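Local coordinates for protein nicotinate phosphoribosyltransferase (Saccharomyces cerevisiae, PDB 1VLP) that catalyses the ATP-dependent formation of nicotinate mononucleotide from nicotinate and phosphoribosyl diphosphate, the first step of NAD biosynthesis from nicotinic acid, at residues A[63-68]-A[152-157]; A[16-21]-A[70-75]; A[282-287]-A[400-405]; A[245-250]-A[259-264]. All blocks are in the same frame, centred on the assembly; numbering follows the deposited sequence.

Contact 1 (A[63-68]-A[152-157])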
loop_
_atom_site.group_PDB
_atom_site.type_symbol
_atom_site.label_atom_id
_atom_site.label_comp_id
_atom_site.label_asym_id
_atom_site.label_seq_id
_atom_site.Cartn_x
_atom_site.Cartn_y
_atom_site.Cartn_z
ATOM N N ASN A 63 -24.963 -6.534 0.635
ATOM C CA ASN A 63 -25.818 -5.474 1.179
ATOM C C ASN A 63 -25.052 -4.651 2.231
ATOM O O ASN A 63 -25.222 -3.437 2.286
ATOM C CB ASN A 63 -27.112 -6.055 1.751
ATOM C CG ASN A 63 -28.025 -6.635 0.666
ATOM O OD1 ASN A 63 -27.988 -6.181 -0.467
ATOM N ND2 ASN A 63 -28.840 -7.643 1.026
ATOM N N TRP A 64 -24.264 -5.310 3.083
ATOM C CA TRP A 64 -23.476 -4.626 4.089
ATOM C C TRP A 64 -22.437 -3.723 3.408
ATOM O O TRP A 64 -22.229 -2.597 3.794
ATOM C CB TRP A 64 -22.810 -5.648 5.018
ATOM C CG TRP A 64 -22.048 -5.101 6.157
ATOM C CD1 TRP A 64 -22.534 -4.827 7.395
ATOM C CD2 TRP A 64 -20.640 -4.850 6.209
ATOM N NE1 TRP A 64 -21.512 -4.397 8.223
ATOM C CE2 TRP A 64 -20.343 -4.395 7.509
ATOM C CE3 TRP A 64 -19.597 -4.975 5.286
ATOM C CZ2 TRP A 64 -19.064 -4.102 7.904
ATOM C CZ3 TRP A 64 -18.314 -4.681 5.695
ATOM C CH2 TRP A 64 -18.059 -4.249 6.978
ATOM N N LEU A 65 -21.795 -4.259 2.370
ATOM C CA LEU A 65 -20.833 -3.467 1.610
ATOM C C LEU A 65 -21.459 -2.230 1.017
ATOM O O LEU A 65 -20.863 -1.156 1.040
ATOM C CB LEU A 65 -20.151 -4.317 0.523
ATOM C CG LEU A 65 -19.033 -5.235 1.086
ATOM C CD1 LEU A 65 -18.639 -6.249 -0.035
ATOM C CD2 LEU A 65 -17.858 -4.485 1.568
ATOM N N LYS A 66 -22.632 -2.369 0.429
ATOM C CA LYS A 66 -23.300 -1.227 -0.182
ATOM C C LYS A 66 -23.481 -0.109 0.880
ATOM O O LYS A 66 -23.184 1.069 0.630
ATOM C CB LYS A 66 -24.661 -1.674 -0.757
ATOM C CG LYS A 66 -25.464 -0.616 -1.328
ATOM C CD LYS A 66 -26.654 -1.167 -2.131
ATOM C CE LYS A 66 -27.646 -0.039 -2.460
ATOM N NZ LYS A 66 -26.997 1.089 -3.155
ATOM N N GLU A 67 -23.933 -0.515 2.067
ATOM C CA GLU A 67 -24.080 0.417 3.181
ATOM C C GLU A 67 -22.759 1.075 3.603
ATOM O O GLU A 67 -22.659 2.297 3.712
ATOM C CB GLU A 67 -24.800 -0.273 4.336
ATOM C CG GLU A 67 -25.137 0.633 5.485
ATOM C CD GLU A 67 -26.170 -0.024 6.379
ATOM O OE1 GLU A 67 -25.793 -0.937 7.134
ATOM O OE2 GLU A 67 -27.363 0.343 6.313
ATOM N N GLN A 68 -21.739 0.260 3.834
ATOM C CA GLN A 68 -20.427 0.701 4.271
ATOM C C GLN A 68 -19.753 1.656 3.261
ATOM O O GLN A 68 -19.151 2.659 3.631
ATOM C CB GLN A 68 -19.547 -0.507 4.629
ATOM C CG GLN A 68 -20.011 -1.274 5.846
ATOM C CD GLN A 68 -19.829 -0.550 7.155
ATOM O OE1 GLN A 68 -18.866 0.165 7.336
ATOM N NE2 GLN A 68 -20.743 -0.763 8.076
ATOM N N SER A 152 -12.556 -7.199 2.534
ATOM C CA SER A 152 -11.980 -8.274 3.370
ATOM C C SER A 152 -12.820 -8.475 4.633
ATOM O O SER A 152 -13.201 -9.604 4.957
ATOM C CB SER A 152 -10.543 -7.928 3.738
ATOM O OG SER A 152 -9.862 -8.965 4.369
ATOM N N GLU A 153 -13.104 -7.379 5.337
ATOM C CA GLU A 153 -13.916 -7.488 6.556
ATOM C C GLU A 153 -15.291 -8.141 6.306
ATOM O O GLU A 153 -15.688 -9.014 7.042
ATOM C CB GLU A 153 -14.012 -6.134 7.256
ATOM C CG GLU A 153 -14.848 -6.213 8.517
ATOM C CD GLU A 153 -14.412 -5.286 9.644
ATOM O OE1 GLU A 153 -13.376 -4.588 9.562
ATOM O OE2 GLU A 153 -15.141 -5.277 10.651
ATOM N N ALA A 154 -15.971 -7.738 5.235
ATOM C CA ALA A 154 -17.264 -8.309 4.786
ATOM C C ALA A 154 -17.163 -9.830 4.590
ATOM O O ALA A 154 -17.981 -10.587 5.092
ATOM C CB ALA A 154 -17.727 -7.639 3.509
ATOM N N TYR A 155 -16.115 -10.244 3.876
ATOM C CA TYR A 155 -15.927 -11.644 3.519
ATOM C C TYR A 155 -15.816 -12.476 4.813
ATOM O O TYR A 155 -16.495 -13.509 4.963
ATOM C CB TYR A 155 -14.684 -11.839 2.598
ATOM C CG TYR A 155 -14.542 -13.260 2.159
ATOM C CD1 TYR A 155 -15.311 -13.764 1.059
ATOM C CD2 TYR A 155 -13.738 -14.147 2.861
ATOM C CE1 TYR A 155 -15.244 -15.095 0.672
ATOM C CE2 TYR A 155 -13.688 -15.504 2.496
ATOM C CZ TYR A 155 -14.453 -15.961 1.395
ATOM O OH TYR A 155 -14.387 -17.318 1.036
ATOM N N PHE A 156 -15.002 -12.014 5.779
ATOM C CA PHE A 156 -14.782 -12.766 7.022
ATOM C C PHE A 156 -15.848 -12.603 8.083
ATOM O O PHE A 156 -15.861 -13.334 9.032
ATOM C CB PHE A 156 -13.377 -12.543 7.548
ATOM C CG PHE A 156 -12.358 -13.166 6.647
ATOM C CD1 PHE A 156 -12.237 -14.565 6.596
ATOM C CD2 PHE A 156 -11.609 -12.403 5.772
ATOM C CE1 PHE A 156 -11.325 -15.184 5.724
ATOM C CE2 PHE A 156 -10.694 -13.007 4.923
ATOM C CZ PHE A 156 -10.561 -14.386 4.900
ATOM N N LYS A 157 -16.713 -11.631 7.878
ATOM C CA LYS A 157 -17.887 -11.420 8.730
ATOM C C LYS A 157 -19.086 -12.254 8.302
ATOM O O LYS A 157 -19.835 -12.768 9.151
ATOM C CB LYS A 157 -18.241 -9.914 8.694
ATOM C CG LYS A 157 -19.092 -9.393 9.806
ATOM C CD LYS A 157 -19.285 -7.832 9.648
ATOM C CE LYS A 157 -20.064 -7.247 10.818
ATOM N NZ LYS A 157 -19.305 -7.337 12.112
#
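The indole of Trp64 is sandwiched between Lys157, across the contact, and Gln68 of its own helix. Lys157 CD lies 4.0 Å above one face of the Trp64 ring, offset toward the rim. Against the opposite face, over its centre, rests Gln68 CG, one helical turn further on. The Lys157 chain crosses the indole at about a right angle, bringing its apolar methylenes to the ring: CE is 4.1 Å from Trp64 NE1, and the bend at chi4 turns only NZ. Ala154 CB meets the benzo part of the indole obliquely, 3.7 Å from Trp64 CE3. Glu153 adds its CG, 4.1 Å from Trp64 CH2, with its carboxylate plane turned 26° from the ring, while its OE1 accepts from Leu197 N. With CG anti to the backbone N (chi1 -176°), the indole of Trp64 is swung across to the other helix. Leu65 packs on the same alanine methyl: its branch carbon CG is 3.7 Å from Ala154 CB, with CD2 as close and CD1 slightly farther, so the small methyl is held between isobutyl and indole. No hydrogen bond joins the two segments, and the interface is apolar. Leu150, one turn before Ala154, extends it by touching Trp64, Leu65 and Gln68. The axes of the two short segments run at 149° to each other with a closest approach of 10.1 Å. This is antiparallel helix packing, in which one alanine faces a tryptophan and a leucine, and it joins helices 59-71 and 144-159 in the N-terminal part of the enzyme.

Contact 2 (A[16-21]-A[70-75])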
loop_
_atom_site.group_PDB
_atom_site.type_symbol
_atom_site.label_atom_id
_atom_site.label_comp_id
_atom_site.label_asym_id
_atom_site.label_seq_id
_atom_site.Cartn_x
_atom_site.Cartn_y
_atom_site.Cartn_z
ATOM N N PRO A 16 -20.641 2.179 11.118
ATOM C CA PRO A 16 -19.553 2.352 10.131
ATOM C C PRO A 16 -18.220 1.812 10.652
ATOM O O PRO A 16 -17.841 2.081 11.795
ATOM C CB PRO A 16 -19.448 3.867 9.994
ATOM C CG PRO A 16 -20.735 4.412 10.555
ATOM C CD PRO A 16 -21.170 3.467 11.600
ATOM N N VAL A 17 -17.536 1.037 9.808
ATOM C CA VAL A 17 -16.261 0.412 10.189
ATOM C C VAL A 17 -15.127 1.418 10.012
ATOM O O VAL A 17 -14.217 1.498 10.854
ATOM C CB VAL A 17 -16.049 -0.940 9.435
ATOM C CG1 VAL A 17 -14.593 -1.410 9.540
ATOM C CG2 VAL A 17 -17.022 -1.974 9.992
ATOM N N ILE A 18 -15.202 2.191 8.935
ATOM C CA ILE A 18 -14.162 3.146 8.554
ATOM C C ILE A 18 -14.585 4.488 9.169
ATOM O O ILE A 18 -15.493 5.181 8.658
ATOM C CB ILE A 18 -14.028 3.266 7.059
ATOM C CG1 ILE A 18 -13.771 1.890 6.379
ATOM C CG2 ILE A 18 -12.945 4.298 6.695
ATOM C CD1 ILE A 18 -12.445 1.225 6.755
ATOM N N LYS A 19 -13.977 4.806 10.307
ATOM C CA LYS A 19 -14.403 5.933 11.136
ATOM C C LYS A 19 -13.588 7.209 10.851
ATOM O O LYS A 19 -13.898 8.280 11.389
ATOM C CB LYS A 19 -14.314 5.522 12.589
ATOM C CG LYS A 19 -15.230 4.364 12.922
ATOM C CD LYS A 19 -15.230 4.110 14.392
ATOM C CE LYS A 19 -16.055 2.860 14.756
ATOM N NZ LYS A 19 -17.511 3.039 14.495
ATOM N N SER A 20 -12.585 7.100 9.970
ATOM C CA SER A 20 -11.689 8.248 9.731
ATOM C C SER A 20 -11.067 8.146 8.352
ATOM O O SER A 20 -10.785 7.052 7.869
ATOM C CB SER A 20 -10.595 8.288 10.830
ATOM O OG SER A 20 -9.597 9.281 10.551
ATOM N N LEU A 21 -10.847 9.293 7.725
ATOM C CA LEU A 21 -10.044 9.322 6.507
ATOM C C LEU A 21 -8.556 9.008 6.768
ATOM O O LEU A 21 -7.800 8.756 5.830
ATOM C CB LEU A 21 -10.232 10.655 5.845
ATOM C CG LEU A 21 -11.660 10.837 5.248
ATOM C CD1 LEU A 21 -11.942 12.228 4.987
ATOM C CD2 LEU A 21 -11.814 10.046 3.986
ATOM N N SER A 70 -21.366 3.590 1.239
ATOM C CA SER A 70 -22.065 4.875 1.291
ATOM C C SER A 70 -21.556 5.748 2.447
ATOM O O SER A 70 -21.490 6.969 2.347
ATOM C CB SER A 70 -23.575 4.679 1.365
ATOM O OG SER A 70 -24.005 4.229 2.650
ATOM N N TYR A 71 -21.229 5.108 3.582
ATOM C CA TYR A 71 -20.752 5.819 4.755
ATOM C C TYR A 71 -19.447 6.569 4.515
ATOM O O TYR A 71 -19.129 7.546 5.184
ATOM C CB TYR A 71 -20.518 4.837 5.894
ATOM C CG TYR A 71 -21.736 4.147 6.463
ATOM C CD1 TYR A 71 -23.061 4.665 6.312
ATOM C CD2 TYR A 71 -21.570 3.006 7.217
ATOM C CE1 TYR A 71 -24.165 4.033 6.905
ATOM C CE2 TYR A 71 -22.668 2.363 7.792
ATOM C CZ TYR A 71 -23.945 2.872 7.658
ATOM O OH TYR A 71 -25.001 2.204 8.226
ATOM N N LEU A 72 -18.677 6.122 3.553
ATOM C CA LEU A 72 -17.451 6.869 3.194
ATOM C C LEU A 72 -17.761 8.302 2.816
ATOM O O LEU A 72 -16.948 9.203 3.011
ATOM C CB LEU A 72 -16.731 6.184 2.031
ATOM C CG LEU A 72 -16.276 4.759 2.326
ATOM C CD1 LEU A 72 -15.616 4.159 1.085
ATOM C CD2 LEU A 72 -15.327 4.634 3.560
ATOM N N GLY A 73 -18.934 8.514 2.233
ATOM C CA GLY A 73 -19.367 9.858 1.912
ATOM C C GLY A 73 -19.659 10.787 3.104
ATOM O O GLY A 73 -19.845 11.991 2.923
ATOM N N ASN A 74 -19.719 10.227 4.300
ATOM C CA ASN A 74 -19.977 10.974 5.551
ATOM C C ASN A 74 -18.715 11.416 6.281
ATOM O O ASN A 74 -18.774 12.238 7.180
ATOM C CB ASN A 74 -20.773 10.090 6.512
ATOM C CG ASN A 74 -22.178 9.733 5.993
ATOM O OD1 ASN A 74 -22.752 10.441 5.157
ATOM N ND2 ASN A 74 -22.747 8.677 6.538
ATOM N N LEU A 75 -17.574 10.924 5.850
ATOM C CA LEU A 75 -16.331 11.211 6.527
ATOM C C LEU A 75 -15.848 12.622 6.229
ATOM O O LEU A 75 -15.950 13.094 5.103
ATOM C CB LEU A 75 -15.265 10.214 6.089
ATOM C CG LEU A 75 -15.461 8.745 6.445
ATOM C CD1 LEU A 75 -14.522 7.897 5.739
ATOM C CD2 LEU A 75 -15.353 8.567 7.990
#
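The loop leading into helix 26-38 lies here over the end region of helix 59-71 and the turn that follows. At one end the Pro16 ring meets Tyr71 at about a right angle: Pro16 CB is 3.6 Å from Tyr71 CD2, and Pro16 CG lies 4.2 Å from the ring centroid in an off-centre CH-pi contact, 30° off the ring normal. The hydroxyl of Tyr71 is bonded to Ser14 O, so the chain just before Pro16 is tied to the same side chain. Further along, Ile18 CG2 reaches both leucines obliquely, 4.0 Å from Leu72 CD2 and equally far from Leu75 CD1. Leu75 contributes most of the contact. Its CG stands beside its own backbone N (chi1 -65°), which turns the methyls onto Ile18 and Leu21; CD2 presses on the loop backbone, 3.5 Å from Ile18 O, and CB packs 3.8 Å from Leu21 CG. Lys19 points away from this apolar seam and braces the loop, NZ donating to Pro16 O at 2.9 Å and pairing with Glu15 OE2 in a salt bridge. Ser20 OG bonds to Glu81 OE2. Apolar packing thus lays an irregular loop across the end of helix 59-71, in the N-terminal part of the fold.

Contact 3 (A[282-287]-A[400-405])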
loop_
_atom_site.group_PDB
_atom_site.type_symbol
_atom_site.label_atom_id
_atom_site.label_comp_id
_atom_site.label_asym_id
_atom_site.label_seq_id
_atom_site.Cartn_x
_atom_site.Cartn_y
_atom_site.Cartn_z
ATOM N N THR A 282 11.445 1.342 -7.762
ATOM C CA THR A 282 12.217 1.232 -8.999
ATOM C C THR A 282 11.664 0.301 -10.071
ATOM O O THR A 282 12.122 0.360 -11.224
ATOM C CB THR A 282 13.673 0.786 -8.680
ATOM O OG1 THR A 282 13.663 -0.560 -8.233
ATOM C CG2 THR A 282 14.287 1.627 -7.548
ATOM N N ASP A 283 10.743 -0.604 -9.693
ATOM C CA ASP A 283 10.377 -1.753 -10.546
ATOM C C ASP A 283 9.154 -1.562 -11.464
ATOM O O ASP A 283 8.850 -2.432 -12.282
ATOM C CB ASP A 283 10.142 -3.005 -9.710
ATOM C CG ASP A 283 8.934 -2.886 -8.768
ATOM O OD1 ASP A 283 8.856 -1.879 -8.032
ATOM O OD2 ASP A 283 8.083 -3.808 -8.734
ATOM N N THR A 284 8.517 -0.405 -11.373
ATOM C CA THR A 284 7.230 -0.191 -12.077
ATOM C C THR A 284 7.345 -0.519 -13.580
ATOM O O THR A 284 6.472 -1.232 -14.156
ATOM C CB THR A 284 6.741 1.218 -11.874
ATOM O OG1 THR A 284 6.781 1.523 -10.471
ATOM C CG2 THR A 284 5.277 1.377 -12.428
ATOM N N PHE A 285 8.372 0.028 -14.218
ATOM C CA PHE A 285 8.691 -0.245 -15.631
ATOM C C PHE A 285 10.030 -0.985 -15.735
ATOM O O PHE A 285 10.727 -0.852 -16.714
ATOM C CB PHE A 285 8.706 1.031 -16.471
ATOM C CG PHE A 285 7.397 1.739 -16.457
ATOM C CD1 PHE A 285 6.213 1.000 -16.566
ATOM C CD2 PHE A 285 7.324 3.100 -16.256
ATOM C CE1 PHE A 285 4.972 1.624 -16.466
ATOM C CE2 PHE A 285 6.097 3.735 -16.184
ATOM C CZ PHE A 285 4.925 2.990 -16.276
ATOM N N GLY A 286 10.337 -1.721 -14.683
ATOM C CA GLY A 286 11.549 -2.517 -14.566
ATOM C C GLY A 286 12.661 -1.686 -13.958
ATOM O O GLY A 286 12.836 -0.532 -14.286
ATOM N N THR A 287 13.364 -2.266 -13.010
ATOM C CA THR A 287 14.441 -1.544 -12.334
ATOM C C THR A 287 15.568 -0.995 -13.249
ATOM O O THR A 287 16.069 0.110 -13.020
ATOM C CB THR A 287 14.950 -2.394 -11.172
ATOM O OG1 THR A 287 13.904 -2.508 -10.203
ATOM C CG2 THR A 287 16.165 -1.745 -10.538
ATOM N N ALA A 400 -3.263 2.090 -18.238
ATOM C CA ALA A 400 -2.241 2.167 -17.194
ATOM C C ALA A 400 -1.656 0.759 -17.057
ATOM O O ALA A 400 -2.414 -0.214 -17.009
ATOM C CB ALA A 400 -2.827 2.618 -15.886
ATOM N N ILE A 401 -0.328 0.648 -16.995
ATOM C CA ILE A 401 0.327 -0.682 -16.941
ATOM C C ILE A 401 1.483 -0.707 -15.977
ATOM O O ILE A 401 2.019 0.334 -15.620
ATOM C CB ILE A 401 0.879 -1.128 -18.319
ATOM C CG1 ILE A 401 1.989 -0.163 -18.836
ATOM C CG2 ILE A 401 -0.251 -1.242 -19.317
ATOM C CD1 ILE A 401 3.006 -0.774 -19.691
ATOM N N LYS A 402 1.861 -1.929 -15.584
ATOM C CA LYS A 402 3.006 -2.172 -14.743
ATOM C C LYS A 402 3.788 -3.350 -15.315
ATOM O O LYS A 402 3.204 -4.411 -15.655
ATOM C CB LYS A 402 2.593 -2.487 -13.311
ATOM C CG LYS A 402 3.791 -2.703 -12.428
ATOM C CD LYS A 402 3.452 -2.627 -10.970
ATOM C CE LYS A 402 2.574 -3.729 -10.566
ATOM N NZ LYS A 402 2.786 -3.975 -9.113
ATOM N N ILE A 403 5.101 -3.187 -15.405
ATOM C CA ILE A 403 5.948 -4.234 -15.943
ATOM C C ILE A 403 6.421 -5.102 -14.781
ATOM O O ILE A 403 6.296 -6.331 -14.836
ATOM C CB ILE A 403 7.122 -3.671 -16.780
ATOM C CG1 ILE A 403 6.578 -3.051 -18.073
ATOM C CG2 ILE A 403 8.128 -4.776 -17.101
ATOM C CD1 ILE A 403 7.540 -2.214 -18.789
ATOM N N SER A 404 6.913 -4.457 -13.714
ATOM C CA SER A 404 7.513 -5.114 -12.534
ATOM C C SER A 404 8.863 -5.716 -12.915
ATOM O O SER A 404 9.281 -5.634 -14.046
ATOM C CB SER A 404 6.629 -6.196 -11.885
ATOM O OG SER A 404 6.898 -7.474 -12.413
ATOM N N ASP A 405 9.554 -6.276 -11.916
ATOM C CA ASP A 405 10.841 -6.971 -12.109
ATOM C C ASP A 405 10.657 -8.494 -12.293
ATOM O O ASP A 405 11.617 -9.199 -12.598
ATOM C CB ASP A 405 11.765 -6.687 -10.914
ATOM C CG ASP A 405 12.545 -5.361 -11.049
ATOM O OD1 ASP A 405 12.598 -4.796 -12.143
ATOM O OD2 ASP A 405 13.142 -4.940 -10.034
HETATM O O HOH W 1 5.686 -4.703 -8.209
#
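Asp405 supplies the bidentate polar grip on the N-terminus of helix 287-291. Its CG stands beside its own backbone N (chi1 -84°), which carries the carboxylate to Thr287. OD1 takes Thr287 N on the syn lone pair at 2.8 Å, almost straight (172°), while OD2 receives the hydroxyl of Thr287 OG1 at 2.6 Å, also on the syn side. The carboxylate thereby fixes the rotation of Thr287 beside the N-cap residue, Gly286. The second set of bonds converges on Thr284 O, which lies within the type I turn from Asp283 to Gly286. Ile403 N points at it nearly end-on, 2.7 Å away, whereas Ser404 N is longer, 3.3 Å, and comes from above the carbonyl plane, 65° out of it. Thr284 OG1 bonds to His244 ND1, the histidine expected, by similarity, to be phosphorylated. A water bridges the charged side chains, donating to Asp283 OD2 (2.6 Å) and accepting from Lys402 NZ (3.1 Å); Asp283 OD2 also bonds to Ser309 OG. A further polar atom, Ile401 O, sits at the edge of the Phe285 ring, near its plane, 3.3 Å from CE1. Apolar packing is left to Ile403, which crosses Phe285 at about a right angle, CD1 to CD1 4.1 Å. Two backbone donors thus hold the turn at Thr284 O, and just after it the carboxylate sits at the helix N-terminus, where the helix dipole would probably favour its negative charge.

Contact 4 (A[245-250]-A[259-264])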
loop_
_atom_site.group_PDB
_atom_site.type_symbol
_atom_site.label_atom_id
_atom_site.label_comp_id
_atom_site.label_asym_id
_atom_site.label_seq_id
_atom_site.Cartn_x
_atom_site.Cartn_y
_atom_site.Cartn_z
ATOM N N GLU A 245 1.266 3.637 -8.512
ATOM C CA GLU A 245 0.247 4.378 -9.256
ATOM C C GLU A 245 0.738 5.768 -9.672
ATOM O O GLU A 245 0.350 6.286 -10.716
ATOM C CB GLU A 245 -1.086 4.386 -8.500
ATOM C CG GLU A 245 -1.190 5.174 -7.317
ATOM C CD GLU A 245 -2.668 5.226 -6.759
ATOM O OE1 GLU A 245 -3.547 5.702 -7.515
ATOM O OE2 GLU A 245 -2.867 4.907 -5.592
ATOM N N TRP A 246 1.718 6.312 -8.937
ATOM C CA TRP A 246 2.348 7.571 -9.300
ATOM C C TRP A 246 3.023 7.515 -10.629
ATOM O O TRP A 246 2.623 8.244 -11.534
ATOM C CB TRP A 246 3.302 8.051 -8.191
ATOM C CG TRP A 246 3.882 9.383 -8.466
ATOM C CD1 TRP A 246 5.209 9.667 -8.620
ATOM C CD2 TRP A 246 3.191 10.637 -8.591
ATOM N NE1 TRP A 246 5.375 10.989 -8.849
ATOM C CE2 TRP A 246 4.171 11.621 -8.836
ATOM C CE3 TRP A 246 1.835 11.029 -8.525
ATOM C CZ2 TRP A 246 3.850 12.976 -9.029
ATOM C CZ3 TRP A 246 1.522 12.364 -8.712
ATOM C CH2 TRP A 246 2.508 13.313 -8.956
ATOM N N VAL A 247 4.059 6.691 -10.812
ATOM C CA VAL A 247 4.710 6.711 -12.147
ATOM C C VAL A 247 3.808 6.157 -13.255
ATOM O O VAL A 247 3.936 6.582 -14.381
ATOM C CB VAL A 247 6.153 6.084 -12.218
ATOM C CG1 VAL A 247 6.130 4.614 -12.062
ATOM C CG2 VAL A 247 6.860 6.495 -13.572
HETATM N N MSE A 248 2.948 5.199 -12.925
HETATM C CA MSE A 248 1.928 4.648 -13.898
HETATM C C MSE A 248 1.071 5.779 -14.400
HETATM O O MSE A 248 0.903 5.926 -15.610
HETATM C CB MSE A 248 1.088 3.564 -13.245
HETATM C CG MSE A 248 1.817 2.298 -12.849
HETATM SE SE MSE A 248 0.651 1.108 -11.859
HETATM C CE MSE A 248 -0.646 0.686 -13.251
ATOM N N GLY A 249 0.549 6.638 -13.501
ATOM C CA GLY A 249 -0.255 7.780 -13.941
ATOM C C GLY A 249 0.525 8.797 -14.745
ATOM O O GLY A 249 0.093 9.263 -15.784
ATOM N N VAL A 250 1.729 9.158 -14.273
ATOM C CA VAL A 250 2.615 10.058 -15.009
ATOM C C VAL A 250 2.884 9.592 -16.435
ATOM O O VAL A 250 2.783 10.374 -17.383
ATOM C CB VAL A 250 3.975 10.342 -14.234
ATOM C CG1 VAL A 250 4.950 11.083 -15.081
ATOM C CG2 VAL A 250 3.675 11.112 -12.929
ATOM N N HIS A 259 10.384 8.803 -20.647
ATOM C CA HIS A 259 10.807 9.769 -19.640
ATOM C C HIS A 259 10.020 9.741 -18.344
ATOM O O HIS A 259 10.191 10.620 -17.518
ATOM C CB HIS A 259 10.772 11.174 -20.229
ATOM C CG HIS A 259 11.537 11.300 -21.506
ATOM N ND1 HIS A 259 10.926 11.546 -22.716
ATOM C CD2 HIS A 259 12.863 11.200 -21.764
ATOM C CE1 HIS A 259 11.850 11.614 -23.662
ATOM N NE2 HIS A 259 13.031 11.403 -23.111
ATOM N N ALA A 260 9.166 8.733 -18.159
ATOM C CA ALA A 260 8.225 8.700 -17.030
ATOM C C ALA A 260 8.922 8.567 -15.660
ATOM O O ALA A 260 8.536 9.253 -14.722
ATOM C CB ALA A 260 7.246 7.578 -17.207
ATOM N N ASN A 261 9.954 7.730 -15.544
ATOM C CA ASN A 261 10.626 7.585 -14.243
ATOM C C ASN A 261 11.226 8.919 -13.775
ATOM O O ASN A 261 10.984 9.351 -12.659
ATOM C CB ASN A 261 11.619 6.435 -14.236
ATOM C CG ASN A 261 10.974 5.108 -13.848
ATOM O OD1 ASN A 261 10.246 5.036 -12.860
ATOM N ND2 ASN A 261 11.280 4.056 -14.594
ATOM N N LYS A 262 11.921 9.600 -14.666
ATOM C CA LYS A 262 12.526 10.898 -14.344
ATOM C C LYS A 262 11.450 11.948 -14.096
ATOM O O LYS A 262 11.524 12.713 -13.147
ATOM C CB LYS A 262 13.451 11.323 -15.481
ATOM C CG LYS A 262 14.121 12.680 -15.233
ATOM C CD LYS A 262 15.446 12.834 -15.953
ATOM C CE LYS A 262 16.161 14.123 -15.507
ATOM N NZ LYS A 262 15.202 15.301 -15.526
ATOM N N ASN A 263 10.409 11.976 -14.934
ATOM C CA ASN A 263 9.345 12.964 -14.765
ATOM C C ASN A 263 8.627 12.774 -13.449
ATOM O O ASN A 263 8.316 13.754 -12.762
ATOM C CB ASN A 263 8.352 12.902 -15.909
ATOM C CG ASN A 263 8.901 13.518 -17.179
ATOM O OD1 ASN A 263 9.806 14.338 -17.131
ATOM N ND2 ASN A 263 8.353 13.118 -18.328
ATOM N N ALA A 264 8.389 11.512 -13.072
ATOM C CA ALA A 264 7.748 11.205 -11.820
ATOM C C ALA A 264 8.615 11.640 -10.636
ATOM O O ALA A 264 8.066 12.161 -9.683
ATOM C CB ALA A 264 7.404 9.712 -11.681
#
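Ala264 O accepts the indole N-H of Trp246, the one hydrogen bond between the segments: NE1 to O is 3.1 Å with an angle of 169° at the hydrogen. The oxygen lies in the Trp246 ring plane, at the ring's edge, whereas the donor is tilted from the carbonyl plane of Ala264. The indole is directed there by chi1 of -175°, which sets CG opposite the backbone N, and Val250 CG2 from the next turn of the same helix rests over the centre of one ring face. Beside the bond, Ala264 CB packs 3.7 Å from Trp246 NE1, so this alanine meets the indole with both its carbonyl and its methyl. Val247 points into the other helix: its CG2 is 3.4 Å from Ala260 O and 3.8 Å from the CB atoms of both Ala260 and Ala264. Asn261 OD1 lies near the same methyl, while its ND2 bonds to Asp289 OD2. Val250 closes the row with CG1, 3.9 Å from Asn263 CB. The segment axes come within 8.9 Å and make an angle of 114°, a close approach in which the alanines leave room for the valines. Beyond the pair, Trp246 stacks edge-to-face with Trp268 and touches Met31, Ala34 and Val35 of helix 26-38. Chemically, a single straight indole bond within a row of methyls satisfies the buried NE1, fixes the rotation of the indole and joins helix 244-254, which starts at His244, to helix 260-272.

Overall arrangement
Contacts 1 and 2 form one patch, their centres 13 Å apart and both built on helix 59-71; Gln68 OE1 probably accepts from Val17 N at 2.9 Å, and Val17 packs on Trp64 and Glu153. Contacts 3 and 4 form a second, centres 10 Å apart: Thr284 CG2 lies 3.4 Å from Val247 CG1, and Met248 meets Ile401 O. The centres of contacts 1 and 3 are about 32 Å apart, but contacts 2 and 4 come within about 13 Å at their nearest atoms. The second patch lies near the nicotinate site inferred by similarity, the Asp283 side chain about 7 Å from that of Arg306. Contacts 1 and 2 are remote from the annotated sites.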